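Local coordinates for protein oxidoreductase (Methanosarcina mazei, PDB 3KA7) that is probably a flavin-dependent oxidoreductase of the amine oxidase family, binding FAD for a redox reaction on an unidentified substrate, at residues A280-C285 with L365-Y370; G52-L57 with L327-Q332. All coordinates share one frame; numbering follows the deposited sequence.

Contact 1 (A280-C285 with L365-Y370). With FAD (flavin-adenine dinucleotide), chain B.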
loop_
_atom_site.group_PDB
_atom_site.type_symbol
_atom_site.label_atom_id
_atom_site.label_comp_id
_atom_site.label_asym_id
_atom_site.label_seq_id
_atom_site.Cartn_x
_atom_site.Cartn_y
_atom_site.Cartn_z
ATOM N N ALA A 280 -1.017 1.390 -10.593
ATOM C CA ALA A 280 -2.204 2.249 -10.697
ATOM C C ALA A 280 -3.464 1.509 -10.265
ATOM O O ALA A 280 -3.528 0.272 -10.293
ATOM C CB ALA A 280 -2.369 2.746 -12.134
ATOM N N GLY A 281 -4.479 2.264 -9.873
ATOM C CA GLY A 281 -5.730 1.635 -9.465
ATOM C C GLY A 281 -6.828 2.667 -9.336
ATOM O O GLY A 281 -6.576 3.873 -9.324
ATOM N N ILE A 282 -8.055 2.177 -9.235
ATOM C CA ILE A 282 -9.207 3.032 -9.004
ATOM C C ILE A 282 -9.952 2.557 -7.762
ATOM O O ILE A 282 -10.192 1.371 -7.601
ATOM C CB ILE A 282 -10.165 3.009 -10.185
ATOM C CG1 ILE A 282 -9.524 3.661 -11.406
ATOM C CG2 ILE A 282 -11.471 3.709 -9.808
ATOM C CD1 ILE A 282 -10.148 3.176 -12.705
ATOM N N LYS A 283 -10.290 3.508 -6.896
ATOM C CA LYS A 283 -11.005 3.256 -5.653
ATOM C C LYS A 283 -12.422 3.821 -5.787
ATOM O O LYS A 283 -12.592 4.993 -6.128
ATOM C CB LYS A 283 -10.271 3.957 -4.502
ATOM C CG LYS A 283 -11.028 3.952 -3.179
ATOM C CD LYS A 283 -10.198 4.523 -2.020
ATOM C CE LYS A 283 -9.454 5.790 -2.410
ATOM N NZ LYS A 283 -8.880 6.440 -1.194
ATOM N N ILE A 284 -13.425 2.982 -5.543
ATOM C CA ILE A 284 -14.815 3.420 -5.560
ATOM C C ILE A 284 -15.345 3.358 -4.138
ATOM O O ILE A 284 -15.386 2.280 -3.545
ATOM C CB ILE A 284 -15.678 2.538 -6.490
ATOM C CG1 ILE A 284 -15.142 2.605 -7.928
ATOM C CG2 ILE A 284 -17.163 2.957 -6.412
ATOM C CD1 ILE A 284 -15.871 1.672 -8.887
ATOM N N CYS A 285 -15.743 4.506 -3.595
ATOM C CA CYS A 285 -16.265 4.582 -2.222
ATOM C C CYS A 285 -17.790 4.608 -2.264
ATOM O O CYS A 285 -18.370 5.398 -2.999
ATOM C CB CYS A 285 -15.760 5.848 -1.533
ATOM S SG CYS A 285 -13.931 5.911 -1.418
ATOM N N LEU A 365 -20.342 7.243 -3.606
ATOM C CA LEU A 365 -20.009 8.471 -2.910
ATOM C C LEU A 365 -18.921 9.254 -3.635
ATOM O O LEU A 365 -19.052 10.457 -3.860
ATOM C CB LEU A 365 -19.584 8.148 -1.467
ATOM C CG LEU A 365 -19.255 9.261 -0.469
ATOM C CD1 LEU A 365 -20.437 10.213 -0.238
ATOM C CD2 LEU A 365 -18.754 8.665 0.853
ATOM N N LEU A 366 -17.832 8.573 -3.989
ATOM C CA LEU A 366 -16.706 9.236 -4.642
ATOM C C LEU A 366 -15.875 8.178 -5.346
ATOM O O LEU A 366 -15.702 7.077 -4.824
ATOM C CB LEU A 366 -15.843 9.974 -3.618
ATOM C CG LEU A 366 -14.731 10.882 -4.163
ATOM C CD1 LEU A 366 -15.321 12.024 -4.988
ATOM C CD2 LEU A 366 -13.854 11.415 -3.036
ATOM N N ILE A 367 -15.367 8.512 -6.528
ATOM C CA ILE A 367 -14.444 7.629 -7.234
ATOM C C ILE A 367 -13.125 8.372 -7.336
ATOM O O ILE A 367 -13.102 9.540 -7.727
ATOM C CB ILE A 367 -14.989 7.302 -8.632
ATOM C CG1 ILE A 367 -16.358 6.624 -8.505
ATOM C CG2 ILE A 367 -13.996 6.432 -9.450
ATOM C CD1 ILE A 367 -17.041 6.411 -9.850
ATOM N N GLN A 368 -12.038 7.717 -6.929
ATOM C CA GLN A 368 -10.707 8.330 -6.931
ATOM C C GLN A 368 -9.723 7.455 -7.707
ATOM O O GLN A 368 -9.630 6.258 -7.443
ATOM C CB GLN A 368 -10.228 8.502 -5.482
ATOM C CG GLN A 368 -11.173 9.387 -4.622
ATOM C CD GLN A 368 -10.942 9.262 -3.120
ATOM O OE1 GLN A 368 -10.350 10.148 -2.495
ATOM N NE2 GLN A 368 -11.409 8.167 -2.535
ATOM N N SER A 369 -9.000 8.051 -8.663
ATOM C CA SER A 369 -8.059 7.296 -9.492
ATOM C C SER A 369 -6.618 7.632 -9.124
ATOM O O SER A 369 -6.304 8.792 -8.814
ATOM C CB SER A 369 -8.274 7.580 -10.977
ATOM O OG SER A 369 -9.576 7.186 -11.396
ATOM N N TYR A 370 -5.750 6.627 -9.168
ATOM C CA TYR A 370 -4.359 6.796 -8.752
ATOM C C TYR A 370 -3.405 6.213 -9.771
ATOM O O TYR A 370 -3.557 5.078 -10.212
ATOM C CB TYR A 370 -4.127 6.105 -7.405
ATOM C CG TYR A 370 -4.991 6.685 -6.318
ATOM C CD1 TYR A 370 -4.492 7.660 -5.460
ATOM C CD2 TYR A 370 -6.299 6.271 -6.154
ATOM C CE1 TYR A 370 -5.287 8.226 -4.466
ATOM C CE2 TYR A 370 -7.102 6.823 -5.159
ATOM C CZ TYR A 370 -6.585 7.792 -4.320
ATOM O OH TYR A 370 -7.375 8.332 -3.338
HETATM P PA FAD B . 3.504 9.574 0.219
HETATM O O1A FAD B . 3.863 9.422 -1.236
HETATM O O2A FAD B . 2.088 9.221 0.606
HETATM O O5B FAD B . 3.803 11.083 0.678
HETATM C C5B FAD B . 4.758 11.863 -0.030
HETATM C C4B FAD B . 4.570 13.280 0.519
HETATM O O4B FAD B . 5.524 14.172 -0.021
HETATM C C3B FAD B . 3.183 13.823 0.162
HETATM O O3B FAD B . 2.499 14.239 1.334
HETATM C C2B FAD B . 3.482 15.005 -0.764
HETATM O O2B FAD B . 2.545 16.058 -0.642
HETATM C C1B FAD B . 4.887 15.409 -0.332
HETATM N N9A FAD B . 5.693 16.067 -1.369
HETATM C C8A FAD B . 5.826 15.756 -2.707
HETATM N N7A FAD B . 6.738 16.613 -3.251
HETATM C C5A FAD B . 7.169 17.446 -2.265
HETATM C C6A FAD B . 8.061 18.509 -2.253
HETATM N N6A FAD B . 8.775 18.795 -3.338
HETATM N N1A FAD B . 8.293 19.177 -1.068
HETATM C C2A FAD B . 7.644 18.815 0.095
HETATM N N3A FAD B . 6.752 17.763 0.081
HETATM C C4A FAD B . 6.527 17.107 -1.087
HETATM N N1 FAD B . -1.447 0.752 1.819
HETATM C C2 FAD B . -1.780 -0.093 2.863
HETATM O O2 FAD B . -0.905 -0.466 3.656
HETATM N N3 FAD B . -3.089 -0.533 2.990
HETATM C C4 FAD B . -4.060 -0.139 2.086
HETATM O O4 FAD B . -5.224 -0.525 2.193
HETATM C C4X FAD B . -3.727 0.704 1.036
HETATM N N5 FAD B . -4.692 1.087 0.115
HETATM C C5X FAD B . -4.344 1.940 -0.919
HETATM C C6 FAD B . -5.306 2.349 -1.844
HETATM C C7 FAD B . -4.966 3.221 -2.871
HETATM C C7M FAD B . -6.027 3.642 -3.858
HETATM C C8 FAD B . -3.658 3.675 -2.968
HETATM C C8M FAD B . -3.248 4.611 -4.068
HETATM C C9 FAD B . -2.691 3.262 -2.054
HETATM C C9A FAD B . -3.035 2.396 -1.021
HETATM N N10 FAD B . -2.074 1.984 -0.108
HETATM C C10 FAD B . -2.415 1.148 0.919
HETATM C "C1'" FAD B . -0.642 2.383 -0.251
HETATM C "C2'" FAD B . -0.355 3.546 0.707
HETATM O "O2'" FAD B . -1.397 4.512 0.605
HETATM C "C3'" FAD B . 0.992 4.166 0.345
HETATM O "O3'" FAD B . 1.949 3.129 0.162
HETATM C "C4'" FAD B . 1.561 5.143 1.370
HETATM O "O4'" FAD B . 0.605 6.095 1.788
HETATM C "C5'" FAD B . 2.701 5.884 0.680
HETATM O "O5'" FAD B . 3.426 6.559 1.679
HETATM P P FAD B . 4.827 7.224 1.338
HETATM O O1P FAD B . 5.732 7.090 2.538
HETATM O O2P FAD B . 5.407 6.704 0.038
HETATM O O3P FAD B . 4.552 8.800 1.167
#

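Contact 2 (G52-L57 with L327-Q332). With FAD (flavin-adenine dinucleotide), chain B.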
loop_
_atom_site.group_PDB
_atom_site.type_symbol
_atom_site.label_atom_id
_atom_site.label_comp_id
_atom_site.label_asym_id
_atom_site.label_seq_id
_atom_site.Cartn_x
_atom_site.Cartn_y
_atom_site.Cartn_z
ATOM N N GLY A 52 -5.852 7.858 0.021
ATOM C CA GLY A 52 -5.296 6.723 -0.696
ATOM C C GLY A 52 -5.713 5.435 -0.016
ATOM O O GLY A 52 -6.746 4.843 -0.362
ATOM N N ALA A 53 -4.910 5.015 0.958
ATOM C CA ALA A 53 -5.061 3.718 1.625
ATOM C C ALA A 53 -6.461 3.463 2.201
ATOM O O ALA A 53 -7.144 4.378 2.657
ATOM C CB ALA A 53 -4.004 3.573 2.718
ATOM N N PHE A 54 -6.869 2.200 2.183
ATOM C CA PHE A 54 -8.225 1.824 2.539
ATOM C C PHE A 54 -8.367 1.689 4.058
ATOM O O PHE A 54 -9.052 0.785 4.537
ATOM C CB PHE A 54 -8.588 0.494 1.868
ATOM C CG PHE A 54 -9.000 0.606 0.416
ATOM C CD1 PHE A 54 -10.187 0.026 -0.015
ATOM C CD2 PHE A 54 -8.207 1.240 -0.519
ATOM C CE1 PHE A 54 -10.572 0.091 -1.356
ATOM C CE2 PHE A 54 -8.591 1.302 -1.864
ATOM C CZ PHE A 54 -9.768 0.744 -2.271
ATOM N N HIS A 55 -7.732 2.581 4.823
ATOM C CA HIS A 55 -7.896 2.540 6.295
ATOM C C HIS A 55 -7.557 1.173 6.894
ATOM O O HIS A 55 -8.193 0.722 7.861
ATOM C CB HIS A 55 -9.324 2.929 6.679
ATOM C CG HIS A 55 -9.633 4.382 6.463
ATOM N ND1 HIS A 55 -10.841 4.825 5.963
ATOM C CD2 HIS A 55 -8.887 5.490 6.682
ATOM C CE1 HIS A 55 -10.824 6.146 5.889
ATOM N NE2 HIS A 55 -9.651 6.571 6.317
HETATM N N MSE A 56 -6.548 0.515 6.330
HETATM C CA MSE A 56 -6.248 -0.856 6.709
HETATM C C MSE A 56 -4.749 -1.121 6.639
HETATM O O MSE A 56 -4.072 -0.619 5.731
HETATM C CB MSE A 56 -7.024 -1.807 5.782
HETATM C CG MSE A 56 -6.932 -3.273 6.127
HETATM SE SE MSE A 56 -8.132 -4.309 5.016
HETATM C CE MSE A 56 -9.647 -4.332 6.259
ATOM N N LEU A 57 -4.232 -1.874 7.614
ATOM C CA LEU A 57 -2.841 -2.338 7.619
ATOM C C LEU A 57 -2.796 -3.799 7.168
ATOM O O LEU A 57 -3.549 -4.635 7.681
ATOM C CB LEU A 57 -2.230 -2.239 9.022
ATOM C CG LEU A 57 -2.167 -0.856 9.684
ATOM C CD1 LEU A 57 -1.417 -0.921 11.019
ATOM C CD2 LEU A 57 -1.531 0.159 8.771
ATOM N N LEU A 327 -19.278 2.622 5.341
ATOM C CA LEU A 327 -18.354 3.035 4.290
ATOM C C LEU A 327 -17.783 1.776 3.678
ATOM O O LEU A 327 -17.058 1.038 4.342
ATOM C CB LEU A 327 -17.227 3.875 4.881
ATOM C CG LEU A 327 -16.093 4.308 3.941
ATOM C CD1 LEU A 327 -16.629 4.982 2.655
ATOM C CD2 LEU A 327 -15.105 5.211 4.680
ATOM N N THR A 328 -18.114 1.536 2.421
ATOM C CA THR A 328 -17.639 0.351 1.720
ATOM C C THR A 328 -16.771 0.836 0.569
ATOM O O THR A 328 -17.226 1.627 -0.264
ATOM C CB THR A 328 -18.809 -0.462 1.182
ATOM O OG1 THR A 328 -19.729 -0.729 2.251
ATOM C CG2 THR A 328 -18.325 -1.787 0.564
HETATM N N MSE A 329 -15.518 0.380 0.548
HETATM C CA MSE A 329 -14.555 0.821 -0.468
HETATM C C MSE A 329 -14.062 -0.337 -1.330
HETATM O O MSE A 329 -13.701 -1.395 -0.817
HETATM C CB MSE A 329 -13.388 1.573 0.177
HETATM C CG MSE A 329 -13.842 2.845 0.885
HETATM SE SE MSE A 329 -12.374 3.870 1.608
HETATM C CE MSE A 329 -11.748 2.652 2.934
ATOM N N CYS A 330 -14.055 -0.113 -2.642
ATOM C CA CYS A 330 -13.710 -1.122 -3.630
ATOM C C CYS A 330 -12.418 -0.737 -4.338
ATOM O O CYS A 330 -12.188 0.438 -4.598
ATOM C CB CYS A 330 -14.806 -1.203 -4.687
ATOM S SG CYS A 330 -16.480 -1.349 -3.990
ATOM N N HIS A 331 -11.599 -1.729 -4.670
ATOM C CA HIS A 331 -10.375 -1.473 -5.442
ATOM C C HIS A 331 -10.354 -2.244 -6.749
ATOM O O HIS A 331 -10.712 -3.430 -6.797
ATOM C CB HIS A 331 -9.118 -1.869 -4.674
ATOM C CG HIS A 331 -7.857 -1.421 -5.351
ATOM N ND1 HIS A 331 -7.507 -0.091 -5.459
ATOM C CD2 HIS A 331 -6.893 -2.119 -6.000
ATOM C CE1 HIS A 331 -6.372 0.011 -6.132
ATOM N NE2 HIS A 331 -5.975 -1.206 -6.465
ATOM N N GLN A 332 -9.907 -1.578 -7.805
ATOM C CA GLN A 332 -9.617 -2.276 -9.040
ATOM C C GLN A 332 -8.240 -1.881 -9.576
ATOM O O GLN A 332 -7.907 -0.693 -9.681
ATOM C CB GLN A 332 -10.720 -2.041 -10.077
ATOM C CG GLN A 332 -10.872 -0.589 -10.515
ATOM C CD GLN A 332 -12.152 -0.339 -11.314
ATOM O OE1 GLN A 332 -12.125 -0.275 -12.553
ATOM N NE2 GLN A 332 -13.262 -0.182 -10.614
HETATM P PA FAD B . 3.504 9.574 0.219
HETATM O O1A FAD B . 3.863 9.422 -1.236
HETATM O O2A FAD B . 2.088 9.221 0.606
HETATM O O5B FAD B . 3.803 11.083 0.678
HETATM C C5B FAD B . 4.758 11.863 -0.030
HETATM C C4B FAD B . 4.570 13.280 0.519
HETATM O O4B FAD B . 5.524 14.172 -0.021
HETATM C C3B FAD B . 3.183 13.823 0.162
HETATM O O3B FAD B . 2.499 14.239 1.334
HETATM C C2B FAD B . 3.482 15.005 -0.764
HETATM O O2B FAD B . 2.545 16.058 -0.642
HETATM C C1B FAD B . 4.887 15.409 -0.332
HETATM N N9A FAD B . 5.693 16.067 -1.369
HETATM C C8A FAD B . 5.826 15.756 -2.707
HETATM N N7A FAD B . 6.738 16.613 -3.251
HETATM C C5A FAD B . 7.169 17.446 -2.265
HETATM C C6A FAD B . 8.061 18.509 -2.253
HETATM N N6A FAD B . 8.775 18.795 -3.338
HETATM N N1A FAD B . 8.293 19.177 -1.068
HETATM C C2A FAD B . 7.644 18.815 0.095
HETATM N N3A FAD B . 6.752 17.763 0.081
HETATM C C4A FAD B . 6.527 17.107 -1.087
HETATM N N1 FAD B . -1.447 0.752 1.819
HETATM C C2 FAD B . -1.780 -0.093 2.863
HETATM O O2 FAD B . -0.905 -0.466 3.656
HETATM N N3 FAD B . -3.089 -0.533 2.990
HETATM C C4 FAD B . -4.060 -0.139 2.086
HETATM O O4 FAD B . -5.224 -0.525 2.193
HETATM C C4X FAD B . -3.727 0.704 1.036
HETATM N N5 FAD B . -4.692 1.087 0.115
HETATM C C5X FAD B . -4.344 1.940 -0.919
HETATM C C6 FAD B . -5.306 2.349 -1.844
HETATM C C7 FAD B . -4.966 3.221 -2.871
HETATM C C7M FAD B . -6.027 3.642 -3.858
HETATM C C8 FAD B . -3.658 3.675 -2.968
HETATM C C8M FAD B . -3.248 4.611 -4.068
HETATM C C9 FAD B . -2.691 3.262 -2.054
HETATM C C9A FAD B . -3.035 2.396 -1.021
HETATM N N10 FAD B . -2.074 1.984 -0.108
HETATM C C10 FAD B . -2.415 1.148 0.919
HETATM C "C1'" FAD B . -0.642 2.383 -0.251
HETATM C "C2'" FAD B . -0.355 3.546 0.707
HETATM O "O2'" FAD B . -1.397 4.512 0.605
HETATM C "C3'" FAD B . 0.992 4.166 0.345
HETATM O "O3'" FAD B . 1.949 3.129 0.162
HETATM C "C4'" FAD B . 1.561 5.143 1.370
HETATM O "O4'" FAD B . 0.605 6.095 1.788
HETATM C "C5'" FAD B . 2.701 5.884 0.680
HETATM O "O5'" FAD B . 3.426 6.559 1.679
HETATM P P FAD B . 4.827 7.224 1.338
HETATM O O1P FAD B . 5.732 7.090 2.538
HETATM O O2P FAD B . 5.407 6.704 0.038
HETATM O O3P FAD B . 4.552 8.800 1.167
#

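Contact 1 (A280-C285 with L365-Y370)
Lys283 and Tyr370 meet at their polar ends, where NZ of the lysine makes a weak hydrogen bond of 3.2 Å to the phenolic OH. Lys283 CE comes to 3.4 Å from Tyr370 OH and stands oblique to the ring. The lysine gets there because its CG is anti to the backbone N (chi1 171°) and its chain bends further out; NZ has its strongest partner in Gly52 O, so the ammonium links the strand pair to the FAD-binding loop that holds Gly52. The FAD methyls cover one face of the Tyr370 ring, C7M at 3.5 Å from CD2, while Gly281 O lies in plane at the ring's edge. On the other side of the sheet, Ile282 CG2 touches Ile367 CG2 at 3.7 Å, and Leu342 and Ile346 of helix 342-356 pack over this surface. The backbone positions these side chains: Lys283 N reaches Gln368 O at 2.9 Å with an almost straight N-H (177°), Gln368 N returns a bond to Lys283 O, and Gly281 pairs with Tyr370 in both directions. At the far end Cys285 O receives Leu365 N at 2.8 Å and, weakly, Leu366 N, a classic beta bulge. With axes 4.7 Å apart and running at 169°, this is an antiparallel pair at the margin of a mixed sheet, strand 362-370 being outermost, that brings Tyr370 to the dimethylbenzene end of the FAD pocket.

Contact 2 (G52-L57 with L327-Q332)
Phe54, which carries most of the packing against 327-332, gives its backbone N-H to FAD O4 at 3.2 Å, the angle at hydrogen being 153°. With CG anti to the carbonyl carbon (chi1 -80°), the phenyl ring runs from there toward the strand. Its edge meets the flavin on one side, CD2 lying 3.4 Å from FAD C6, and the strand backbone on another, where CZ comes to 3.4 Å from Cys330 O and CE1 approaches Met329 O. Selenomethionine Met329 passes the ring in the opposite direction: its CB touches Phe54 CE1 at 3.5 Å, while SE stands above the face, 5.1 Å from the Phe54 centroid, a long Met-aromatic contact. The ring thus joins the FAD-binding loop after strand 47-50 to strand 326-334 of the mixed sheet, in a chain assigned to the flavin-containing amine oxidoreductase family. Were Phe54 cut back to an alanine, a gap would probably open between FAD C6 and the strand, and Met329 SE would lose the ring face beneath it. Beyond the ring, Met329 CE reaches 3.8 Å from His55 ND1, a buried nitrogen with no polar partner. His331 CB packs 3.6 Å from Phe54 CZ, while the imidazole, roughly perpendicular to the phenyl, is tied through NE2 to Ser164. Further along the loop, Met56 O accepts a weak bond from FAD N3.

How the contacts relate
The centres of contact 1 and contact 2 lie about 9 Å apart, and their segments alternate along the chain in the order 52-57, 280-285, 327-332, 365-370. Strands 326-334, 280-288 and 362-370 are consecutive and antiparallel in one mixed sheet, so 280-285 sits between the other two strand segments; Cys330 N to Ile284 O, 2.9 Å, is a probable hydrogen bond across that seam. The loop 52-57 joins from outside the sheet, where the Lys283 bond to Gly52 and the packing of Phe54 on the lysine's aliphatic part tie it to the strands. Both contacts touch FAD, which places sheet and loop together around the isoalloxazine, contact 1 at its methyl end and contact 2 along C6, N5, O4 and N3.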